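Local structure of Esterase/lipase (Lactobacillus rhamnosus, 4PO3) at residues I70-G75 and M100-R105; G76-D81 and R105-V110; G144-G149 and C184-P189. The protein is an esterase of the alpha/beta-hydrolase clan that probably cleaves carboxylic ester bonds through a serine nucleophile. The protein carries 1 engineered substitution. One frame throughout, in Å; residues are numbered along the deposited sequence.

Contact 1. Residues I70-G75 and M100-R105. With HY4 ((2R)-2,3-dibutoxypropyl hydrogen (S)-propylphosphonate), chain B.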
loop_
_atom_site.group_PDB
_atom_site.type_symbol
_atom_site.label_atom_id
_atom_site.label_comp_id
_atom_site.label_asym_id
_atom_site.label_seq_id
_atom_site.Cartn_x
_atom_site.Cartn_y
_atom_site.Cartn_z
ATOM N N ILE A 70 6.198 -3.554 -4.283
ATOM C CA ILE A 70 6.410 -2.891 -3.009
ATOM C C ILE A 70 5.022 -2.742 -2.380
ATOM O O ILE A 70 4.125 -2.143 -3.015
ATOM C CB ILE A 70 7.035 -1.518 -3.191
ATOM C CG1 ILE A 70 8.406 -1.641 -3.812
ATOM C CG2 ILE A 70 7.042 -0.803 -1.875
ATOM C CD1 ILE A 70 9.076 -0.350 -4.233
ATOM N N ASP A 71 4.829 -3.353 -1.195
ATOM C CA ASP A 71 3.581 -3.330 -0.474
ATOM C C ASP A 71 3.588 -2.441 0.758
ATOM O O ASP A 71 4.438 -2.566 1.608
ATOM C CB ASP A 71 3.226 -4.771 -0.104
ATOM C CG ASP A 71 1.864 -4.907 0.480
ATOM O OD1 ASP A 71 0.885 -4.458 -0.180
ATOM O OD2 ASP A 71 1.832 -5.425 1.666
ATOM N N ILE A 72 2.545 -1.609 0.860
ATOM C CA ILE A 72 2.211 -0.807 2.028
ATOM C C ILE A 72 0.975 -1.335 2.701
ATOM O O ILE A 72 -0.146 -1.238 2.146
ATOM C CB ILE A 72 1.988 0.672 1.625
ATOM C CG1 ILE A 72 3.171 1.119 0.710
ATOM C CG2 ILE A 72 1.851 1.528 2.879
ATOM C CD1 ILE A 72 2.971 2.498 0.158
ATOM N N HIS A 73 1.160 -1.936 3.858
ATOM C CA HIS A 73 0.053 -2.554 4.596
ATOM C C HIS A 73 -0.931 -1.534 5.128
ATOM O O HIS A 73 -0.602 -0.331 5.277
ATOM C CB HIS A 73 0.550 -3.424 5.742
ATOM C CG HIS A 73 1.085 -2.653 6.888
ATOM N ND1 HIS A 73 0.259 -2.121 7.849
ATOM C CD2 HIS A 73 2.335 -2.272 7.216
ATOM C CE1 HIS A 73 0.977 -1.457 8.731
ATOM N NE2 HIS A 73 2.243 -1.560 8.391
ATOM N N GLY A 74 -2.119 -2.008 5.457
ATOM C CA GLY A 74 -3.163 -1.171 6.024
ATOM C C GLY A 74 -3.270 -1.394 7.537
ATOM O O GLY A 74 -2.357 -1.884 8.160
ATOM N N GLY A 75 -4.422 -1.040 8.111
ATOM C CA GLY A 75 -4.606 -0.970 9.537
ATOM C C GLY A 75 -4.950 0.415 10.083
ATOM O O GLY A 75 -4.691 0.724 11.230
ATOM N N MET A 100 8.953 -6.308 -1.538
ATOM C CA MET A 100 9.371 -5.634 -0.348
ATOM C C MET A 100 8.143 -5.177 0.342
ATOM O O MET A 100 7.255 -4.561 -0.285
ATOM C CB MET A 100 10.265 -4.416 -0.694
ATOM C CG MET A 100 10.776 -3.749 0.551
ATOM S SD MET A 100 9.780 -2.409 1.222
ATOM C CE MET A 100 10.335 -1.092 0.148
ATOM N N GLY A 101 8.098 -5.407 1.647
ATOM C CA GLY A 101 6.998 -4.853 2.493
ATOM C C GLY A 101 7.644 -4.212 3.716
ATOM O O GLY A 101 8.492 -4.844 4.371
ATOM N N MET A 102 7.255 -2.976 4.007
ATOM C CA MET A 102 7.833 -2.198 5.099
ATOM C C MET A 102 6.927 -1.947 6.244
ATOM O O MET A 102 5.701 -1.905 6.100
ATOM C CB MET A 102 8.352 -0.803 4.622
ATOM C CG MET A 102 7.295 0.291 4.453
ATOM S SD MET A 102 5.968 -0.017 3.272
ATOM C CE MET A 102 6.900 0.000 1.749
ATOM N N GLY A 103 7.563 -1.795 7.404
ATOM C CA GLY A 103 6.895 -1.148 8.502
ATOM C C GLY A 103 7.008 0.337 8.378
ATOM O O GLY A 103 7.831 0.837 7.652
ATOM N N TYR A 104 6.124 1.029 9.074
ATOM C CA TYR A 104 6.092 2.473 9.236
ATOM C C TYR A 104 5.530 2.770 10.639
ATOM O O TYR A 104 4.681 2.009 11.140
ATOM C CB TYR A 104 5.293 3.148 8.158
ATOM C CG TYR A 104 3.872 2.665 7.919
ATOM C CD1 TYR A 104 3.571 1.765 6.881
ATOM C CD2 TYR A 104 2.831 3.111 8.697
ATOM C CE1 TYR A 104 2.272 1.342 6.678
ATOM C CE2 TYR A 104 1.534 2.686 8.467
ATOM C CZ TYR A 104 1.249 1.839 7.440
ATOM O OH TYR A 104 -0.036 1.395 7.275
ATOM N N ARG A 105 6.048 3.823 11.274
ATOM C CA ARG A 105 5.600 4.180 12.634
ATOM C C ARG A 105 4.111 4.479 12.583
ATOM O O ARG A 105 3.592 4.946 11.560
ATOM C CB ARG A 105 6.422 5.332 13.203
ATOM C CG ARG A 105 7.882 4.974 13.507
ATOM C CD ARG A 105 8.730 6.233 13.683
ATOM N NE ARG A 105 8.790 7.040 12.460
ATOM C CZ ARG A 105 9.187 8.291 12.421
ATOM N NH1 ARG A 105 9.619 8.854 13.525
ATOM N NH2 ARG A 105 9.255 8.934 11.277
HETATM O O11 HY4 B . -6.763 0.368 6.867
HETATM P P13 HY4 B . -8.203 0.078 6.518
HETATM C C3 HY4 B . -8.830 -1.533 7.092
HETATM C C2 HY4 B . -8.157 -2.013 8.362
HETATM C C1 HY4 B . -9.024 -3.059 9.093
HETATM O O5 HY4 B . -9.317 1.232 6.905
HETATM C C6 HY4 B . -9.198 2.530 7.485
HETATM C C7 HY4 B . -10.359 2.714 8.486
HETATM O O50 HY4 B . -10.346 4.095 8.859
HETATM C C33 HY4 B . -10.851 4.525 10.153
HETATM C C30 HY4 B . -12.321 4.184 10.463
HETATM C C31 HY4 B . -12.859 4.796 11.766
HETATM C C32 HY4 B . -13.779 5.987 11.563
HETATM C C8 HY4 B . -10.330 1.695 9.664
HETATM O O9 HY4 B . -11.302 0.601 9.596
HETATM C C26 HY4 B . -12.374 0.435 10.581
HETATM C C27 HY4 B . -11.937 0.185 12.046
HETATM C C28 HY4 B . -12.191 -1.239 12.560
HETATM C C29 HY4 B . -11.701 -2.319 11.611
HETATM O O HOH W 1 3.921 -2.804 4.165
HETATM O O HOH W 2 3.666 -0.357 10.364
#
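H73 and Y104 lie ring against ring. The planes are 7° apart and the centroids 4.4 Å, an offset stack with Y104 CE1 over one imidazole face, toward its rim. H73 CG sits between its backbone N and carbonyl carbon (chi1 73°), which brings the imidazole to the phenol. Y104 OH donates to H73 O at 2.7 Å, from above the carbonyl plane. Within the loop, H73 ND1 donates to G74 O at 2.6 Å, nearly in the ring plane. Stack and bond together fix the rotation of the imidazole. The packing continues along I72, whose CG2 meets Y104 CE1 at 3.8 Å. The bent chain of M102 carries CE to within 3.7 Å of I70 CG2. Strands 66-72 and 98-102 are parallel neighbours in a beta-alpha-beta unit, and here D71 N donates to M100 O at 2.9 Å. The contact is looser where the strands diverge. Water 1 fills in there, accepting from H73 N and donating to D71 O and M102 O. Water 2, in the plane of the imidazole at its edge, hydrogen-bonds H73 NE2 and links it to Y104 O. Farther along, G75 N donates to O11 of the bound phosphonate HY4, 3.0 Å away. H73 with the three glycines after it matches the HGGG motif of related esterases; its stack and its bond to G74 O probably hold the oxyanion-hole loop in shape.

Contact 2. Residues G76-D81 and R105-V110. With HY4 ((2R)-2,3-dibutoxypropyl hydrogen (S)-propylphosphonate), chain B.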
loop_
_atom_site.group_PDB
_atom_site.type_symbol
_atom_site.label_atom_id
_atom_site.label_comp_id
_atom_site.label_asym_id
_atom_site.label_seq_id
_atom_site.Cartn_x
_atom_site.Cartn_y
_atom_site.Cartn_z
ATOM N N GLY A 76 -5.606 1.242 9.307
ATOM C CA GLY A 76 -6.113 2.525 9.844
ATOM C C GLY A 76 -5.088 3.485 10.369
ATOM O O GLY A 76 -5.414 4.373 11.178
ATOM N N TRP A 77 -3.839 3.354 9.885
ATOM C CA TRP A 77 -2.732 4.227 10.244
ATOM C C TRP A 77 -2.306 4.040 11.692
ATOM O O TRP A 77 -1.201 4.450 12.046
ATOM C CB TRP A 77 -3.043 5.719 9.951
ATOM C CG TRP A 77 -3.441 6.030 8.527
ATOM C CD1 TRP A 77 -2.617 6.272 7.471
ATOM C CD2 TRP A 77 -4.768 6.249 8.059
ATOM N NE1 TRP A 77 -3.376 6.491 6.340
ATOM C CE2 TRP A 77 -4.695 6.522 6.684
ATOM C CE3 TRP A 77 -6.031 6.176 8.665
ATOM C CZ2 TRP A 77 -5.843 6.785 5.899
ATOM C CZ3 TRP A 77 -7.160 6.393 7.892
ATOM C CH2 TRP A 77 -7.061 6.690 6.516
ATOM N N PHE A 78 -3.141 3.330 12.505
ATOM C CA PHE A 78 -2.857 3.036 13.952
ATOM C C PHE A 78 -2.360 1.611 14.241
ATOM O O PHE A 78 -1.913 1.305 15.355
ATOM C CB PHE A 78 -4.153 3.209 14.816
ATOM C CG PHE A 78 -4.519 4.651 15.119
ATOM C CD1 PHE A 78 -5.279 5.406 14.243
ATOM C CD2 PHE A 78 -4.180 5.194 16.341
ATOM C CE1 PHE A 78 -5.637 6.732 14.566
ATOM C CE2 PHE A 78 -4.478 6.516 16.661
ATOM C CZ PHE A 78 -5.220 7.272 15.787
ATOM N N TYR A 79 -2.375 0.766 13.229
ATOM C CA TYR A 79 -2.163 -0.648 13.429
ATOM C C TYR A 79 -1.365 -1.323 12.295
ATOM O O TYR A 79 -1.460 -0.952 11.102
ATOM C CB TYR A 79 -3.534 -1.323 13.631
ATOM C CG TYR A 79 -3.531 -2.830 13.501
ATOM C CD1 TYR A 79 -3.990 -3.430 12.348
ATOM C CD2 TYR A 79 -3.059 -3.650 14.521
ATOM C CE1 TYR A 79 -3.946 -4.822 12.180
ATOM C CE2 TYR A 79 -2.993 -5.037 14.363
ATOM C CZ TYR A 79 -3.423 -5.611 13.212
ATOM O OH TYR A 79 -3.394 -6.990 13.085
ATOM N N GLY A 80 -0.638 -2.369 12.666
ATOM C CA GLY A 80 0.035 -3.217 11.660
ATOM C C GLY A 80 1.525 -3.092 11.741
ATOM O O GLY A 80 2.091 -2.253 12.453
ATOM N N ASP A 81 2.190 -4.008 11.064
ATOM C CA ASP A 81 3.628 -3.993 10.943
ATOM C C ASP A 81 4.061 -4.746 9.660
ATOM O O ASP A 81 3.200 -5.123 8.830
ATOM C CB ASP A 81 4.226 -4.582 12.198
ATOM C CG ASP A 81 3.790 -6.031 12.433
ATOM O OD1 ASP A 81 3.575 -6.811 11.451
ATOM O OD2 ASP A 81 3.621 -6.367 13.632
ATOM N N ARG A 105 6.048 3.823 11.274
ATOM C CA ARG A 105 5.600 4.180 12.634
ATOM C C ARG A 105 4.111 4.479 12.583
ATOM O O ARG A 105 3.592 4.946 11.560
ATOM C CB ARG A 105 6.422 5.332 13.203
ATOM C CG ARG A 105 7.882 4.974 13.507
ATOM C CD ARG A 105 8.730 6.233 13.683
ATOM N NE ARG A 105 8.790 7.040 12.460
ATOM C CZ ARG A 105 9.187 8.291 12.421
ATOM N NH1 ARG A 105 9.619 8.854 13.525
ATOM N NH2 ARG A 105 9.255 8.934 11.277
ATOM N N LEU A 106 3.413 4.156 13.648
ATOM C CA LEU A 106 1.969 4.264 13.681
ATOM C C LEU A 106 1.517 5.551 14.424
ATOM O O LEU A 106 2.163 6.019 15.356
ATOM C CB LEU A 106 1.413 3.090 14.441
ATOM C CG LEU A 106 1.790 1.723 13.830
ATOM C CD1 LEU A 106 1.264 0.604 14.706
ATOM C CD2 LEU A 106 1.304 1.515 12.418
ATOM N N LEU A 107 0.384 6.069 14.011
ATOM C CA LEU A 107 -0.388 7.033 14.806
ATOM C C LEU A 107 -0.657 6.382 16.164
ATOM O O LEU A 107 -0.870 5.185 16.222
ATOM C CB LEU A 107 -1.674 7.344 14.074
ATOM C CG LEU A 107 -1.749 8.406 13.027
ATOM C CD1 LEU A 107 -0.606 8.578 12.104
ATOM C CD2 LEU A 107 -3.088 8.276 12.302
ATOM N N PRO A 108 -0.633 7.170 17.267
ATOM C CA PRO A 108 -0.533 8.610 17.260
ATOM C C PRO A 108 0.895 9.069 17.531
ATOM O O PRO A 108 1.150 10.238 17.673
ATOM C CB PRO A 108 -1.465 9.011 18.405
ATOM C CG PRO A 108 -1.229 7.909 19.422
ATOM C CD PRO A 108 -1.012 6.649 18.611
ATOM N N ASP A 109 1.838 8.160 17.494
ATOM C CA ASP A 109 3.226 8.483 17.855
ATOM C C ASP A 109 3.910 9.401 16.816
ATOM O O ASP A 109 4.822 10.171 17.127
ATOM C CB ASP A 109 3.946 7.173 17.951
ATOM C CG ASP A 109 3.278 6.245 18.950
ATOM O OD1 ASP A 109 2.413 5.421 18.503
ATOM O OD2 ASP A 109 3.565 6.470 20.160
ATOM N N VAL A 110 3.433 9.277 15.601
ATOM C CA VAL A 110 3.779 10.099 14.462
ATOM C C VAL A 110 2.483 10.557 13.856
ATOM O O VAL A 110 1.375 10.226 14.319
ATOM C CB VAL A 110 4.640 9.352 13.393
ATOM C CG1 VAL A 110 6.009 8.988 13.929
ATOM C CG2 VAL A 110 3.900 8.121 12.817
HETATM O O11 HY4 B . -6.763 0.368 6.867
HETATM P P13 HY4 B . -8.203 0.078 6.518
HETATM C C3 HY4 B . -8.830 -1.533 7.092
HETATM C C2 HY4 B . -8.157 -2.013 8.362
HETATM C C1 HY4 B . -9.024 -3.059 9.093
HETATM O O5 HY4 B . -9.317 1.232 6.905
HETATM C C6 HY4 B . -9.198 2.530 7.485
HETATM C C7 HY4 B . -10.359 2.714 8.486
HETATM O O50 HY4 B . -10.346 4.095 8.859
HETATM C C33 HY4 B . -10.851 4.525 10.153
HETATM C C30 HY4 B . -12.321 4.184 10.463
HETATM C C31 HY4 B . -12.859 4.796 11.766
HETATM C C32 HY4 B . -13.779 5.987 11.563
HETATM C C8 HY4 B . -10.330 1.695 9.664
HETATM O O9 HY4 B . -11.302 0.601 9.596
HETATM C C26 HY4 B . -12.374 0.435 10.581
HETATM C C27 HY4 B . -11.937 0.185 12.046
HETATM C C28 HY4 B . -12.191 -1.239 12.560
HETATM C C29 HY4 B . -11.701 -2.319 11.611
HETATM O O HOH W 3 -1.091 2.909 17.433
#
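L107 packs on F78 through a CH-pi contact. Its CB stands over the centre of the phenyl ring, 3.8 Å from the centroid and only 4° off the ring normal. The two side chains cross at about a right angle. L107 CD2 reaches past the ring rim and also meets W77 CB at 3.5 Å. P108 follows a cis peptide bond and sets its CD 4.0 Å from F78 CE2. L106 works differently, since it covers backbone: its CD1 lies 3.3 Å from F78 O, and CD2 lies beside Y79 N. Replacing F78 with an alanine is likely to leave L107 CB and P108 CD without the ring they rest on, and to open a gap toward helix 4-28. Residues 76-81 continue the glycine-rich loop after strand 66-72, which resembles the oxyanion-hole loop of HGGG esterases. Among the polar contacts, G76 N in keeping with this donates to HY4 O11 at 2.8 Å. L107 N donates to W77 O at 3.0 Å. The same oxygen also accepts from Q115 NE2. Water 3 donates to both F78 O and L107 O, bridging the two loops. Beyond the loops, Y206 meets the F78 ring edge-to-face, and V11 and W15 of helix 4-28 also touch it. Y79 OH is hydrogen-bonded to D22 OD2.

Contact 3. Residues G144-G149 and C184-P189. With HY4 ((2R)-2,3-dibutoxypropyl hydrogen (S)-propylphosphonate), chain B.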
loop_
_atom_site.group_PDB
_atom_site.type_symbol
_atom_site.label_atom_id
_atom_site.label_comp_id
_atom_site.label_asym_id
_atom_site.label_seq_id
_atom_site.Cartn_x
_atom_site.Cartn_y
_atom_site.Cartn_z
ATOM N N GLY A 144 -0.999 -1.036 -2.082
ATOM C CA GLY A 144 -1.383 -0.806 -0.721
ATOM C C GLY A 144 -2.830 -1.112 -0.541
ATOM O O GLY A 144 -3.622 -0.900 -1.498
ATOM N N ASP A 145 -3.179 -1.597 0.645
ATOM C CA ASP A 145 -4.573 -1.899 0.986
ATOM C C ASP A 145 -5.131 -0.984 2.096
ATOM O O ASP A 145 -4.453 -0.754 3.108
ATOM C CB ASP A 145 -4.787 -3.338 1.399
ATOM C CG ASP A 145 -3.996 -3.755 2.627
ATOM O OD1 ASP A 145 -2.726 -3.776 2.639
ATOM O OD2 ASP A 145 -4.668 -4.052 3.613
ATOM N N SER A 146 -6.346 -0.461 1.870
ATOM C CA SER A 146 -7.083 0.379 2.862
ATOM C C SER A 146 -6.254 1.693 3.222
ATOM O O SER A 146 -5.931 2.485 2.334
ATOM C CB SER A 146 -7.493 -0.519 4.028
ATOM O OG SER A 146 -8.430 0.100 4.929
ATOM N N ALA A 147 -5.875 1.888 4.473
ATOM C CA ALA A 147 -4.920 2.973 4.809
ATOM C C ALA A 147 -3.597 2.884 4.048
ATOM O O ALA A 147 -3.008 3.892 3.646
ATOM C CB ALA A 147 -4.654 2.931 6.304
ATOM N N GLY A 148 -3.149 1.663 3.767
ATOM C CA GLY A 148 -1.992 1.494 2.937
ATOM C C GLY A 148 -2.237 1.936 1.501
ATOM O O GLY A 148 -1.252 2.330 0.764
ATOM N N GLY A 149 -3.491 1.855 1.027
ATOM C CA GLY A 149 -3.830 2.393 -0.308
ATOM C C GLY A 149 -3.843 3.915 -0.370
ATOM O O GLY A 149 -3.440 4.495 -1.358
ATOM N N CYS A 184 -9.068 -1.597 -1.986
ATOM C CA CYS A 184 -9.996 -0.901 -1.080
ATOM C C CYS A 184 -9.384 0.325 -0.370
ATOM O O CYS A 184 -9.393 0.444 0.876
ATOM C CB CYS A 184 -10.543 -1.852 -0.023
ATOM S SG CYS A 184 -11.276 -3.400 -0.645
ATOM N N PRO A 185 -8.867 1.246 -1.133
ATOM C CA PRO A 185 -8.193 2.375 -0.530
ATOM C C PRO A 185 -9.167 3.309 0.198
ATOM O O PRO A 185 -10.338 3.363 -0.174
ATOM C CB PRO A 185 -7.630 3.097 -1.747
ATOM C CG PRO A 185 -8.645 2.846 -2.833
ATOM C CD PRO A 185 -8.986 1.389 -2.603
ATOM N N VAL A 186 -8.666 3.962 1.250
ATOM C CA VAL A 186 -9.358 5.105 1.871
ATOM C C VAL A 186 -8.621 6.337 1.472
ATOM O O VAL A 186 -7.896 6.884 2.215
ATOM C CB VAL A 186 -9.502 4.938 3.364
ATOM C CG1 VAL A 186 -10.293 6.122 4.000
ATOM C CG2 VAL A 186 -10.356 3.709 3.612
ATOM N N ALA A 187 -8.735 6.698 0.218
ATOM C CA ALA A 187 -7.800 7.678 -0.331
ATOM C C ALA A 187 -8.282 9.122 -0.066
ATOM O O ALA A 187 -7.493 10.075 -0.224
ATOM C CB ALA A 187 -7.612 7.462 -1.800
ATOM N N GLU A 188 -9.548 9.239 0.367
ATOM C CA GLU A 188 -10.185 10.526 0.705
ATOM C C GLU A 188 -10.642 10.521 2.151
ATOM O O GLU A 188 -11.835 10.569 2.462
ATOM C CB GLU A 188 -11.343 10.769 -0.228
ATOM C CG GLU A 188 -10.968 10.821 -1.691
ATOM C CD GLU A 188 -10.127 12.008 -2.095
ATOM O OE1 GLU A 188 -10.522 13.124 -1.755
ATOM O OE2 GLU A 188 -9.115 11.861 -2.808
ATOM N N PRO A 189 -9.704 10.459 3.064
ATOM C CA PRO A 189 -10.114 10.281 4.428
ATOM C C PRO A 189 -10.971 11.458 4.991
ATOM O O PRO A 189 -11.726 11.216 5.902
ATOM C CB PRO A 189 -8.813 10.231 5.206
ATOM C CG PRO A 189 -7.727 10.566 4.260
ATOM C CD PRO A 189 -8.253 10.500 2.899
HETATM O O11 HY4 B . -6.763 0.368 6.867
HETATM P P13 HY4 B . -8.203 0.078 6.518
HETATM C C3 HY4 B . -8.830 -1.533 7.092
HETATM C C2 HY4 B . -8.157 -2.013 8.362
HETATM C C1 HY4 B . -9.024 -3.059 9.093
HETATM O O5 HY4 B . -9.317 1.232 6.905
HETATM C C6 HY4 B . -9.198 2.530 7.485
HETATM C C7 HY4 B . -10.359 2.714 8.486
HETATM O O50 HY4 B . -10.346 4.095 8.859
HETATM C C33 HY4 B . -10.851 4.525 10.153
HETATM C C30 HY4 B . -12.321 4.184 10.463
HETATM C C31 HY4 B . -12.859 4.796 11.766
HETATM C C32 HY4 B . -13.779 5.987 11.563
HETATM C C8 HY4 B . -10.330 1.695 9.664
HETATM O O9 HY4 B . -11.302 0.601 9.596
HETATM C C26 HY4 B . -12.374 0.435 10.581
HETATM C C27 HY4 B . -11.937 0.185 12.046
HETATM C C28 HY4 B . -12.191 -1.239 12.560
HETATM C C29 HY4 B . -11.701 -2.319 11.611
#
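The chain turns sharply at S146 (phi 60°, psi -119°), and its CA there comes within 4.1 Å of P185 CA. This is the nucleophile elbow of alpha/beta-hydrolases, the tight turn from strand 140-145 into helix 147-160, with the GxSxG pattern at G144, S146 and G148. The loop after strand 179-183 braces it through backbone atoms. V186 N donates to S146 O in a long bond of 3.3 Å that is straight at the hydrogen, yet the donor stands well above the carbonyl plane. S146 CA makes a CA-H...O contact with C184 O, 3.0 Å away. Glycines suit the tight spots: a side chain on G144 would clash with G148 O, and one on G149 would run into P185 CB. P185 instead lays its CB against G149 C at 4.1 Å. The side chain of S146 points largely away from 184-189, although CB still touches it. S146 OG is anti to the backbone N (chi1 -169°) and points into the site, with V186 CG2 flanking it at 4.3 Å. OG also has a hydrogen bond with H278 NE2. S146, H278 and D243 probably form the catalytic triad; the side chain of C184 touches H278 and D243. HY4 is covalently attached at S146, so the serine has reacted as a nucleophile. Its tetrahedral phosphorus probably mimics an ester-hydrolysis intermediate. O11 takes the oxyanion position, gripped by three backbone N-H groups, those of G75, G76 and A147. The last lies at the start of helix 147-160, whose N-terminal end would probably favour negative charge on O11. A147 N donates to O11 nearly straight, at 3.0 Å, while S146 OG is 1.6 Å from P13.

In the fold
After helix 4-28 and two strands, the chain runs through strand 66-72 and the glycine-rich loop, giving 70-75 and 76-81 in succession. It then passes through helix 86-94 and returns in strand 98-102. Contact 1 closes this beta-alpha-beta loop in the sheet. Contact 2 joins the loops that follow the two strands, 76-81 with 105-110, so the two contacts cross; R105 belongs to both. Contact 3 opens later, in series, and closes the span from strand 140-145 through helices 147-160 and 162-168 to the loop after strand 179-183. Strands 66-72 and 140-145 are sheet neighbours, and W77 touches A147. All three contacts touch HY4.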